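PDB 2QEN: walker-Type ATPase from Pyrococcus abyssi, which is of unknown function but probably binds and hydrolyses ATP, as expected of a Walker-type P-loop ATPase, and holds ADP and magnesium here. Local coordinates for residues Glu129-Phe134 with Lys166-Gly171. The protein carries 1 engineered substitution. Residues are numbered along the deposited sequence; the frame is centred on the assembly and turned at random.
Sequences EFIVAF and KIILTG
At the edge of the F134 ring, near its plane, sit CG2 of I167, 4.3 Å from CD1 of F134, and O of I168, the acceptor for F134 N. L169 comes at the same ring obliquely, its CD2 3.7 Å from CD1 of F134, the two side chains running alongside one another. F155, from helix 149-161, stacks edge-to-face with F134. The second flat group, the E129 carboxylate, is met from above its plane by K166: NZ is 3.1 Å from OE2, a salt bridge 54° out of plane. With CG anti to the backbone N (chi1 -153°), E129 sends an extended chain across K166, whose CG lies 3.5 Å from CD of E129; two kinks in the K166 chain carry NZ over the carboxylate, and NZ also bonds O of L28. Were E129 an alanine, the K166 amine, still bonded to L28, would probably be left without its charge partner and freer to swing. On the sheet face shared with K166, CG2 of I131 touches CD1 of I168 at 3.7 Å, and L48 of helix 44-54, which follows the P-loop, touches A133 and I168. Between the backbones run five parallel-strand hydrogen bonds, from K166 N to F130 O (2.9 Å) through to T170 N to F134 O (3.0 Å). Strands 130-135 and 165-171 are the paired strands of a beta-alpha-beta crossover through helix 149-161 in the P-loop NTPase core. A salt bridge thus starts an otherwise apolar side-chain pairing; at the other end, OG1 of T170 bonds the backbone N of E136 and, doubtfully close, D135 OD1, which may help place the magnesium-site turn.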
loop_
_atom_site.group_PDB
_atom_site.type_symbol
_atom_site.label_atom_id
_atom_site.label_comp_id
_atom_site.label_asym_id
_atom_site.label_seq_id
_atom_site.Cartn_x
_atom_site.Cartn_y
_atom_site.Cartn_z
ATOM N N GLU A 129 24.043 -0.522 5.476
ATOM C CA GLU A 129 22.639 -0.457 5.855
ATOM C C GLU A 129 21.930 -1.699 5.326
ATOM O O GLU A 129 22.201 -2.138 4.198
ATOM C CB GLU A 129 22.014 0.743 5.146
ATOM C CG GLU A 129 20.850 1.364 5.822
ATOM C CD GLU A 129 20.710 2.806 5.424
ATOM O OE1 GLU A 129 20.196 3.077 4.322
ATOM O OE2 GLU A 129 21.117 3.679 6.225
ATOM N N PHE A 130 21.012 -2.241 6.127
ATOM C CA PHE A 130 20.077 -3.259 5.652
ATOM C C PHE A 130 18.620 -2.811 5.870
ATOM O O PHE A 130 18.268 -2.322 6.952
ATOM C CB PHE A 130 20.360 -4.625 6.295
ATOM C CG PHE A 130 19.602 -5.757 5.667
ATOM C CD1 PHE A 130 20.094 -6.400 4.550
ATOM C CD2 PHE A 130 18.364 -6.166 6.191
ATOM C CE1 PHE A 130 19.374 -7.438 3.954
ATOM C CE2 PHE A 130 17.646 -7.211 5.605
ATOM C CZ PHE A 130 18.161 -7.856 4.489
ATOM N N ILE A 131 17.783 -2.977 4.844
ATOM C CA ILE A 131 16.379 -2.575 4.931
ATOM C C ILE A 131 15.424 -3.754 5.170
ATOM O O ILE A 131 15.477 -4.767 4.472
ATOM C CB ILE A 131 15.913 -1.752 3.684
ATOM C CG1 ILE A 131 16.807 -0.518 3.468
ATOM C CG2 ILE A 131 14.409 -1.337 3.798
ATOM C CD1 ILE A 131 16.921 -0.099 1.991
ATOM N N VAL A 132 14.552 -3.603 6.168
ATOM C CA VAL A 132 13.421 -4.511 6.346
ATOM C C VAL A 132 12.161 -3.721 6.078
ATOM O O VAL A 132 11.887 -2.744 6.761
ATOM C CB VAL A 132 13.351 -5.135 7.770
ATOM C CG1 VAL A 132 12.154 -6.114 7.870
ATOM C CG2 VAL A 132 14.643 -5.840 8.099
ATOM N N ALA A 133 11.417 -4.127 5.050
ATOM C CA ALA A 133 10.172 -3.452 4.676
ATOM C C ALA A 133 8.937 -4.314 4.922
ATOM O O ALA A 133 8.880 -5.478 4.535
ATOM C CB ALA A 133 10.225 -2.995 3.237
ATOM N N PHE A 134 7.961 -3.718 5.588
ATOM C CA PHE A 134 6.681 -4.350 5.848
ATOM C C PHE A 134 5.614 -3.687 4.963
ATOM O O PHE A 134 5.247 -2.530 5.162
ATOM C CB PHE A 134 6.326 -4.233 7.337
ATOM C CG PHE A 134 7.244 -5.012 8.256
ATOM C CD1 PHE A 134 8.411 -4.435 8.758
ATOM C CD2 PHE A 134 6.937 -6.320 8.626
ATOM C CE1 PHE A 134 9.261 -5.138 9.602
ATOM C CE2 PHE A 134 7.789 -7.049 9.490
ATOM C CZ PHE A 134 8.948 -6.455 9.977
ATOM N N LYS A 166 17.335 -0.307 8.778
ATOM C CA LYS A 166 16.283 0.652 8.472
ATOM C C LYS A 166 14.983 -0.104 8.230
ATOM O O LYS A 166 14.982 -1.187 7.648
ATOM C CB LYS A 166 16.650 1.511 7.252
ATOM C CG LYS A 166 17.841 2.433 7.469
ATOM C CD LYS A 166 17.533 3.537 8.500
ATOM C CE LYS A 166 18.814 4.132 9.066
ATOM N NZ LYS A 166 19.327 5.237 8.244
ATOM N N ILE A 167 13.888 0.470 8.703
ATOM C CA ILE A 167 12.581 -0.164 8.609
ATOM C C ILE A 167 11.664 0.786 7.820
ATOM O O ILE A 167 11.647 1.991 8.074
ATOM C CB ILE A 167 12.008 -0.509 10.008
ATOM C CG1 ILE A 167 12.824 -1.623 10.678
ATOM C CG2 ILE A 167 10.505 -0.903 9.932
ATOM C CD1 ILE A 167 12.357 -1.937 12.082
ATOM N N ILE A 168 10.992 0.235 6.814
ATOM C CA ILE A 168 9.983 0.949 6.045
ATOM C C ILE A 168 8.661 0.240 6.304
ATOM O O ILE A 168 8.584 -0.981 6.169
ATOM C CB ILE A 168 10.294 0.930 4.524
ATOM C CG1 ILE A 168 11.625 1.636 4.240
ATOM C CG2 ILE A 168 9.146 1.604 3.707
ATOM C CD1 ILE A 168 12.147 1.436 2.819
ATOM N N LEU A 169 7.641 1.005 6.691
ATOM C CA LEU A 169 6.275 0.503 6.824
ATOM C C LEU A 169 5.406 1.206 5.794
ATOM O O LEU A 169 5.384 2.437 5.713
ATOM C CB LEU A 169 5.721 0.759 8.240
ATOM C CG LEU A 169 6.567 0.340 9.456
ATOM C CD1 LEU A 169 5.819 0.703 10.727
ATOM C CD2 LEU A 169 6.868 -1.143 9.452
ATOM N N THR A 170 4.710 0.426 4.989
ATOM C CA THR A 170 3.817 0.997 4.005
ATOM C C THR A 170 2.390 0.740 4.471
ATOM O O THR A 170 2.134 -0.186 5.260
ATOM C CB THR A 170 4.006 0.409 2.571
ATOM O OG1 THR A 170 3.119 -0.700 2.388
ATOM C CG2 THR A 170 5.467 -0.018 2.306
ATOM N N GLY A 171 1.477 1.561 3.974
ATOM C CA GLY A 171 0.055 1.405 4.244
ATOM C C GLY A 171 -0.795 2.148 3.232
ATOM O O GLY A 171 -0.546 3.323 2.929
#